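Local atomic coordinates of congerin-1 (Conger myriaster, PDB entry 1C1L), a protein that binds beta-galactosides such as lactose as a homodimeric galectin, although its physiological role is not yet known. Residues A[28-33]-A[47-52]; A[61-66]-A[112-117]; A[88-93]-A[101-106]. One frame throughout, in Å; residues are numbered along the deposited sequence.

Contact 1: residues A[28-33]-A[47-52]. With GAL (beta-D-galactopyranose), chain B; BGC (beta-D-glucopyranose), chain C.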
# COMPACT_ATOMS: atom_id res chain seq x y z
N PRO A 28 19.10 14.63 -5.26
CA PRO A 28 18.24 14.83 -4.11
C PRO A 28 18.82 15.75 -3.04
O PRO A 28 20.03 15.85 -2.83
CB PRO A 28 17.99 13.45 -3.60
CG PRO A 28 19.34 12.82 -3.79
CD PRO A 28 19.87 13.41 -5.09
N GLN A 29 17.95 16.43 -2.33
CA GLN A 29 18.32 17.10 -1.10
C GLN A 29 18.10 16.11 0.02
O GLN A 29 19.03 15.76 0.74
CB GLN A 29 17.46 18.32 -0.90
CG GLN A 29 17.95 19.51 -1.69
CD GLN A 29 17.19 20.77 -1.32
OE1 GLN A 29 15.98 20.88 -1.50
NE2 GLN A 29 17.85 21.75 -0.75
N ARG A 30 16.86 15.61 0.16
CA ARG A 30 16.51 14.70 1.23
C ARG A 30 15.14 14.10 0.97
O ARG A 30 14.40 14.63 0.15
CB ARG A 30 16.44 15.43 2.58
CG ARG A 30 15.40 16.56 2.62
CD ARG A 30 15.57 17.24 3.96
NE ARG A 30 14.67 18.37 4.11
CZ ARG A 30 13.90 18.56 5.18
NH1 ARG A 30 13.88 17.71 6.21
NH2 ARG A 30 13.11 19.62 5.23
N PHE A 31 14.83 12.99 1.63
CA PHE A 31 13.46 12.48 1.60
C PHE A 31 13.18 11.77 2.92
O PHE A 31 14.09 11.27 3.59
CB PHE A 31 13.24 11.48 0.43
CG PHE A 31 13.74 10.07 0.66
CD1 PHE A 31 15.09 9.77 0.50
CD2 PHE A 31 12.84 9.08 1.10
CE1 PHE A 31 15.54 8.48 0.77
CE2 PHE A 31 13.31 7.80 1.37
CZ PHE A 31 14.66 7.50 1.21
N SER A 32 11.91 11.75 3.34
CA SER A 32 11.54 11.08 4.56
C SER A 32 10.40 10.09 4.42
O SER A 32 9.55 10.20 3.54
CB SER A 32 11.15 12.11 5.61
OG SER A 32 10.17 13.01 5.11
N VAL A 33 10.46 9.13 5.32
CA VAL A 33 9.39 8.16 5.51
C VAL A 33 8.75 8.63 6.81
O VAL A 33 9.43 8.85 7.82
CB VAL A 33 9.93 6.73 5.71
CG1 VAL A 33 8.78 5.79 5.98
CG2 VAL A 33 10.68 6.30 4.46
N ASP A 47 14.39 10.80 8.09
CA ASP A 47 14.87 11.67 7.03
C ASP A 47 16.28 11.32 6.56
O ASP A 47 17.22 11.28 7.36
CB ASP A 47 14.81 13.11 7.56
CG ASP A 47 14.74 14.19 6.50
OD1 ASP A 47 14.29 13.96 5.38
OD2 ASP A 47 15.13 15.30 6.81
N HIS A 48 16.44 10.95 5.29
CA HIS A 48 17.75 10.71 4.70
C HIS A 48 18.14 11.98 3.99
O HIS A 48 17.53 12.37 3.00
CB HIS A 48 17.74 9.56 3.67
CG HIS A 48 17.82 8.18 4.32
ND1 HIS A 48 16.84 7.52 4.88
CD2 HIS A 48 18.94 7.39 4.46
CE1 HIS A 48 17.26 6.39 5.36
NE2 HIS A 48 18.54 6.31 5.11
N ARG A 49 19.13 12.66 4.55
CA ARG A 49 19.60 13.93 4.01
C ARG A 49 20.89 13.71 3.26
O ARG A 49 21.93 13.35 3.83
CB ARG A 49 19.82 14.92 5.15
CG ARG A 49 18.57 15.17 5.97
CD ARG A 49 18.84 16.14 7.09
NE ARG A 49 17.57 16.47 7.70
CZ ARG A 49 17.37 17.33 8.68
NH1 ARG A 49 18.39 17.98 9.23
NH2 ARG A 49 16.14 17.53 9.13
N PHE A 50 20.79 13.90 1.95
CA PHE A 50 21.92 13.73 1.05
C PHE A 50 22.76 14.99 1.04
O PHE A 50 23.88 15.00 1.56
CB PHE A 50 21.42 13.43 -0.37
CG PHE A 50 20.73 12.08 -0.45
CD1 PHE A 50 19.41 11.94 0.00
CD2 PHE A 50 21.42 10.98 -0.95
CE1 PHE A 50 18.79 10.70 -0.05
CE2 PHE A 50 20.79 9.74 -1.00
CZ PHE A 50 19.48 9.60 -0.55
N ASN A 51 22.20 16.08 0.56
CA ASN A 51 22.93 17.32 0.37
C ASN A 51 21.97 18.37 0.87
O ASN A 51 21.07 18.87 0.18
CB ASN A 51 23.25 17.48 -1.12
CG ASN A 51 23.75 18.87 -1.51
OD1 ASN A 51 24.25 19.61 -0.66
ND2 ASN A 51 23.65 19.29 -2.76
N TYR A 52 22.09 18.62 2.15
CA TYR A 52 21.17 19.51 2.81
C TYR A 52 21.97 20.41 3.72
O TYR A 52 21.99 20.27 4.94
CB TYR A 52 20.15 18.65 3.55
CG TYR A 52 19.04 19.45 4.19
CD1 TYR A 52 18.14 20.12 3.37
CD2 TYR A 52 18.91 19.51 5.58
CE1 TYR A 52 17.09 20.85 3.92
CE2 TYR A 52 17.87 20.24 6.15
CZ TYR A 52 16.97 20.90 5.30
OH TYR A 52 15.90 21.58 5.84
C1 GAL B . 13.96 20.06 10.60
C2 GAL B . 13.39 20.01 9.18
C3 GAL B . 12.12 19.16 9.14
C4 GAL B . 12.36 17.78 9.78
C5 GAL B . 13.00 17.95 11.15
C6 GAL B . 13.36 16.62 11.78
O2 GAL B . 13.09 21.33 8.76
O3 GAL B . 11.71 19.01 7.79
O4 GAL B . 13.21 17.03 8.93
O5 GAL B . 14.21 18.74 11.06
O6 GAL B . 13.89 16.81 13.07
C2 BGC C . 17.96 21.01 13.12
C3 BGC C . 17.28 20.66 11.79
C4 BGC C . 15.79 20.94 11.89
C5 BGC C . 15.58 22.41 12.30
C6 BGC C . 14.12 22.77 12.44
C1 BGC C . 17.63 22.45 13.53
O1 BGC C . 18.13 22.70 14.79
O2 BGC C . 19.37 20.87 12.98
O3 BGC C . 17.50 19.29 11.51
O4 BGC C . 15.17 20.71 10.60
O5 BGC C . 16.20 22.62 13.58
O6 BGC C . 13.46 21.96 13.41
O HOH W 1 22.01 17.41 -4.34
O HOH W 2 20.64 21.58 -0.12
O HOH W 3 14.22 8.17 4.73
O HOH W 4 11.80 15.19 4.39

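Contact 2: residues A[61-66]-A[112-117]. With GAL (beta-D-galactopyranose), chain B.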
# COMPACT_ATOMS: atom_id res chain seq x y z
N MET A 61 16.22 11.26 12.65
CA MET A 61 14.98 10.66 13.12
C MET A 61 14.37 11.57 14.17
O MET A 61 15.08 12.11 15.04
CB MET A 61 15.24 9.30 13.72
CG MET A 61 15.73 8.31 12.69
SD MET A 61 16.14 6.73 13.45
CE MET A 61 17.81 7.09 13.90
N ASN A 62 13.06 11.74 14.10
CA ASN A 62 12.37 12.57 15.06
C ASN A 62 10.89 12.22 15.03
O ASN A 62 10.48 11.32 14.27
CB ASN A 62 12.58 14.03 14.69
CG ASN A 62 12.51 14.96 15.89
OD1 ASN A 62 12.06 14.60 16.98
ND2 ASN A 62 12.92 16.21 15.73
N SER A 63 10.10 12.91 15.83
CA SER A 63 8.66 12.80 15.89
C SER A 63 8.11 14.21 16.12
O SER A 63 8.86 15.17 16.39
CB SER A 63 8.29 11.88 17.05
OG SER A 63 8.68 12.41 18.30
N THR A 64 6.79 14.36 15.98
CA THR A 64 6.13 15.62 16.23
C THR A 64 4.66 15.34 16.51
O THR A 64 4.04 14.45 15.92
CB THR A 64 6.25 16.59 15.01
OG1 THR A 64 5.58 17.76 15.45
CG2 THR A 64 5.70 16.06 13.69
N LEU A 65 4.12 16.11 17.44
CA LEU A 65 2.70 16.12 17.72
C LEU A 65 2.07 17.36 17.13
O LEU A 65 0.85 17.52 17.17
CB LEU A 65 2.50 16.08 19.23
CG LEU A 65 2.82 14.78 19.96
CD1 LEU A 65 2.68 14.97 21.46
CD2 LEU A 65 1.91 13.67 19.44
N LYS A 66 2.86 18.29 16.58
CA LYS A 66 2.30 19.54 16.08
C LYS A 66 2.88 19.91 14.73
O LYS A 66 3.29 21.06 14.48
CB LYS A 66 2.57 20.70 17.03
CG LYS A 66 2.01 20.70 18.45
CD LYS A 66 1.79 22.14 18.93
CE LYS A 66 2.91 23.15 18.69
NZ LYS A 66 4.17 22.79 19.29
N PRO A 112 12.85 5.54 19.88
CA PRO A 112 11.80 5.34 20.86
C PRO A 112 10.41 5.47 20.28
O PRO A 112 10.16 6.25 19.36
CB PRO A 112 12.09 6.35 21.95
CG PRO A 112 12.93 7.40 21.27
CD PRO A 112 13.76 6.61 20.28
N ASN A 113 9.49 4.70 20.85
CA ASN A 113 8.09 4.84 20.52
C ASN A 113 7.64 5.83 21.59
O ASN A 113 7.16 5.51 22.68
CB ASN A 113 7.36 3.51 20.68
CG ASN A 113 5.87 3.54 20.34
OD1 ASN A 113 5.25 4.60 20.27
ND2 ASN A 113 5.23 2.41 20.10
N ARG A 114 7.83 7.11 21.28
CA ARG A 114 7.56 8.20 22.21
C ARG A 114 6.14 8.32 22.73
O ARG A 114 5.90 8.67 23.89
CB ARG A 114 7.98 9.50 21.54
CG ARG A 114 9.50 9.54 21.42
CD ARG A 114 9.98 10.75 20.65
NE ARG A 114 11.42 10.91 20.78
CZ ARG A 114 12.12 11.80 20.07
NH1 ARG A 114 11.58 12.58 19.14
NH2 ARG A 114 13.43 11.86 20.28
N TYR A 115 5.17 7.97 21.90
CA TYR A 115 3.77 8.14 22.24
C TYR A 115 3.06 6.83 22.59
O TYR A 115 1.84 6.81 22.66
CB TYR A 115 3.07 8.87 21.08
CG TYR A 115 3.86 10.09 20.60
CD1 TYR A 115 4.32 11.05 21.52
CD2 TYR A 115 4.17 10.21 19.25
CE1 TYR A 115 5.10 12.11 21.08
CE2 TYR A 115 4.94 11.28 18.81
CZ TYR A 115 5.40 12.22 19.73
OH TYR A 115 6.19 13.25 19.31
N SER A 116 3.80 5.75 22.83
CA SER A 116 3.21 4.45 23.18
C SER A 116 2.07 4.00 22.26
O SER A 116 0.97 3.61 22.66
CB SER A 116 2.75 4.50 24.64
OG SER A 116 3.90 4.75 25.46
N LYS A 117 2.38 4.03 20.98
CA LYS A 117 1.44 3.66 19.95
C LYS A 117 1.47 2.17 19.72
O LYS A 117 2.52 1.54 19.79
CB LYS A 117 1.76 4.37 18.64
CG LYS A 117 1.58 5.88 18.75
CD LYS A 117 0.15 6.16 19.15
CE LYS A 117 -0.14 7.60 18.89
NZ LYS A 117 -1.56 7.80 19.09
C1 GAL B . 13.96 20.06 10.60
C2 GAL B . 13.39 20.01 9.18
C3 GAL B . 12.12 19.16 9.14
C4 GAL B . 12.36 17.78 9.78
C5 GAL B . 13.00 17.95 11.15
C6 GAL B . 13.36 16.62 11.78
O2 GAL B . 13.09 21.33 8.76
O3 GAL B . 11.71 19.01 7.79
O4 GAL B . 13.21 17.03 8.93
O5 GAL B . 14.21 18.74 11.06
O6 GAL B . 13.89 16.81 13.07

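Contact 3: residues A[88-93]-A[101-106]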
# COMPACT_ATOMS: atom_id res chain seq x y z
N PHE A 88 15.14 1.87 -3.21
CA PHE A 88 15.41 1.62 -1.80
C PHE A 88 14.24 0.83 -1.24
O PHE A 88 13.13 0.86 -1.78
CB PHE A 88 15.55 2.95 -0.99
CG PHE A 88 14.25 3.73 -0.86
CD1 PHE A 88 13.86 4.60 -1.88
CD2 PHE A 88 13.40 3.53 0.24
CE1 PHE A 88 12.64 5.26 -1.81
CE2 PHE A 88 12.18 4.19 0.31
CZ PHE A 88 11.79 5.05 -0.72
N GLU A 89 14.49 0.15 -0.13
CA GLU A 89 13.46 -0.48 0.68
C GLU A 89 13.85 -0.28 2.13
O GLU A 89 15.03 -0.43 2.49
CB GLU A 89 13.34 -1.98 0.52
CG GLU A 89 12.53 -2.35 -0.69
CD GLU A 89 12.41 -3.83 -1.00
OE1 GLU A 89 12.80 -4.67 -0.20
OE2 GLU A 89 11.91 -4.15 -2.07
N ILE A 90 12.88 0.10 2.94
CA ILE A 90 13.07 0.24 4.36
C ILE A 90 11.92 -0.51 5.03
O ILE A 90 10.75 -0.31 4.68
CB ILE A 90 13.06 1.75 4.74
CG1 ILE A 90 14.20 2.50 4.07
CG2 ILE A 90 13.18 1.84 6.26
CD1 ILE A 90 13.99 4.02 4.15
N THR A 91 12.23 -1.39 5.97
CA THR A 91 11.23 -2.11 6.73
C THR A 91 11.18 -1.58 8.16
O THR A 91 12.20 -1.44 8.85
CB THR A 91 11.55 -3.61 6.79
OG1 THR A 91 11.61 -4.04 5.44
CG2 THR A 91 10.52 -4.42 7.60
N LEU A 92 9.96 -1.35 8.61
CA LEU A 92 9.70 -0.83 9.93
C LEU A 92 8.84 -1.82 10.70
O LEU A 92 7.91 -2.42 10.16
CB LEU A 92 8.93 0.48 9.87
CG LEU A 92 9.31 1.64 8.97
CD1 LEU A 92 8.28 2.75 9.08
CD2 LEU A 92 10.65 2.19 9.43
N SER A 93 9.16 -1.99 11.96
CA SER A 93 8.33 -2.71 12.88
C SER A 93 8.47 -1.98 14.21
O SER A 93 9.33 -1.09 14.36
CB SER A 93 8.79 -4.17 12.99
OG SER A 93 10.15 -4.36 13.36
N ILE A 101 14.11 -0.10 12.62
CA ILE A 101 14.23 0.35 11.25
C ILE A 101 15.29 -0.49 10.57
O ILE A 101 16.46 -0.50 10.95
CB ILE A 101 14.61 1.84 11.23
CG1 ILE A 101 13.54 2.66 11.95
CG2 ILE A 101 14.75 2.33 9.78
CD1 ILE A 101 14.08 3.90 12.71
N ASP A 102 14.89 -1.26 9.58
CA ASP A 102 15.82 -2.09 8.86
C ASP A 102 15.93 -1.56 7.45
O ASP A 102 15.02 -1.72 6.63
CB ASP A 102 15.29 -3.53 8.91
CG ASP A 102 16.09 -4.61 8.21
OD1 ASP A 102 16.75 -4.36 7.21
OD2 ASP A 102 16.04 -5.75 8.66
N ILE A 103 17.07 -0.94 7.12
CA ILE A 103 17.28 -0.45 5.78
C ILE A 103 17.93 -1.57 4.97
O ILE A 103 18.90 -2.21 5.40
CB ILE A 103 18.18 0.81 5.85
CG1 ILE A 103 17.45 1.87 6.65
CG2 ILE A 103 18.49 1.32 4.44
CD1 ILE A 103 18.36 3.03 7.07
N LEU A 104 17.35 -1.89 3.82
CA LEU A 104 17.88 -2.96 2.99
C LEU A 104 19.27 -2.59 2.52
O LEU A 104 19.48 -1.51 1.97
CB LEU A 104 16.99 -3.17 1.79
CG LEU A 104 17.40 -4.26 0.84
CD1 LEU A 104 17.25 -5.62 1.50
CD2 LEU A 104 16.57 -4.13 -0.42
N ASP A 105 20.18 -3.54 2.74
CA ASP A 105 21.61 -3.41 2.51
C ASP A 105 22.28 -2.31 3.34
O ASP A 105 23.41 -1.90 3.08
CB ASP A 105 21.88 -3.16 1.02
CG ASP A 105 21.44 -4.29 0.11
OD1 ASP A 105 21.65 -5.46 0.46
OD2 ASP A 105 20.87 -4.00 -0.95
N GLY A 106 21.59 -1.88 4.38
CA GLY A 106 22.06 -0.82 5.23
C GLY A 106 21.95 -1.21 6.68
O GLY A 106 21.88 -2.39 7.02
O HOH W 5 17.69 -0.07 0.34
O HOH W 6 14.18 -3.53 3.94

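Contact 1: residues A[28-33]-A[47-52]
Asp47 OD2 is gripped by two arginines, one from each strand. Arg30 NH1 reaches it across the contact at 2.8 Å, on the syn side but tilted out of the carboxylate plane, while Arg49 NE, also 2.8 Å from Asp47 OD2, comes from above the other face in a nearly straight bond (172°). The shared anion probably offsets the like charges of the two guanidinium groups, whose Arg30 NH1 and Arg49 NH2 lie 3.7 Å apart, and it helps to hold both in their rotation; Asp55 is a second acidic partner of Arg49. So oriented, Arg30 NH1 donates to O3 and O4 of the galactose and Arg30 NH2 to O3, while Arg49 NH2 reaches O4 and O5 of that sugar and Arg49 NH1 bonds O3 of the glucose. This is the polar floor of the galectin lactose site, carried on the antiparallel hairpin of strands 30-35 and 41-52; His45, Asn62 and Glu74 add further hydrogen bonds to the galactose. Arg30 leaves its backbone with CG between N and the carbonyl carbon (chi1 60°) and then runs extended, which lays CD over the face of the Tyr52 ring, 3.9 Å from its centroid, with the guanidinium in an off-centre cation-pi contact. On the other face of the hairpin, Phe31 and His48 form a hydrogen-bonded pair, their rings similarly oriented but displaced, with little face shared. Where the chain turns a corner, Gln29 O accepts from both Phe50 N (2.8 Å) and Asn51 N (3.2 Å). Pro28 CG sits over the Phe50 ring, whose edge meets Phe31 CD1.

Contact 2: residues A[61-66]-A[112-117]
The amide of Asn62 serves two sides, OD1 toward the loop and ND2 toward the sugar: OD1 accepts from Arg114 NH1 at 3.0 Å, and ND2 donates to galactose O6 at 2.9 Å in a nearly straight bond (171°). The amide plane stands almost perpendicular to the guanidinium. Arg114 probably helps to set the rotation of this sugar-binding amide, as does Ser63 N, which also donates to OD1. Arg114 NH1 gives a second bond to Ser63 OG, again at 3.0 Å. Both acceptors lie in the plane of the guanidinium; the bond to the serine is nearly straight (172°), and that to the amide is more bent (141°). In the galectin fold this joins the end of strand 55-64, on the sugar-binding sheet, to the loop between strands 108-112 and 122-127. Ser63 OG in turn donates to Tyr115 OH at 2.8 Å, so this one hydroxyl links the arginine to the tyrosine. Leu65 CD2 stands over the centre of one face of the Tyr115 ring, 3.8 Å from the ring centroid, while Arg114 CB lies over the rim of the opposite face. Further out, Glu72 receives a bond from Asn62 ND2 at its backbone O and pairs with Tyr115 OH through its carboxylate, while Arg114 NH2 holds Thr73 O.

Contact 3: residues A[88-93]-A[101-106]
Strands 88-93 and 101-103 run antiparallel, their axes 4.7 Å apart at the closest, with Thr91 and Asp102 as the hydrogen-bonded pair: Thr91 N lies 2.9 Å from Asp102 O, and Asp102 N 2.8 Å from Thr91 O. A third bond, Leu104 N to Glu89 O at 3.0 Å, carries the pairing to the start of the type II turn from Ile103 to Gly106. Across the contact, Ile90, Leu92, Ile101 and Ile103 meet through aliphatic groups alone. Ile101 fits between two neighbours, its CG2 3.9 Å from Ile90 CG2 and its CG1 3.9 Å from Leu92 CD2, and Ile103 lies alongside Ile90. Thr91 and Asp102 turn to the opposite face; Thr91 OG1 is hydrogen-bonded to Thr19 OG1 of strand 18-24, and also to a water that makes a weak bond to Asp102 O. Leu104, with CG anti to its N (chi1 -180°), lies beside Glu89 and brings CD2 to 3.8 Å from Glu89 OE1; the other carboxylate oxygen, Glu89 OE2, is bonded to Tyr87 OH. Strand 18-24 flanks 87-94 on the side away from 98-103, and strand 108-112 follows beyond 98-103, while the isoleucine and leucine face packs on Val33, Leu44, Leu46 and His48 from the opposing sheet of the sandwich.

Overall arrangement
The three contacts divide the labour of a beta sandwich. Contacts 1 and 3 each pair the strands of an antiparallel hairpin, one in each sheet, and they meet in the core, where Phe31 packs on Phe88, His48 on Ile103 and Val33 on Ile90. Contact 1 is largely buried, yet its outer face is charged and holds sugar, whereas contact 3 is apolar inward and mostly polar outward and touches no ligand. Contact 2, partly buried, pairs no strands: side chains alone tie a loop to strand 55-64, the neighbour of 41-52 in the sugar-binding sheet. Contacts 1 and 2 reach the same galactose without touching, while Met61 of contact 2 packs on Ile101 of contact 3.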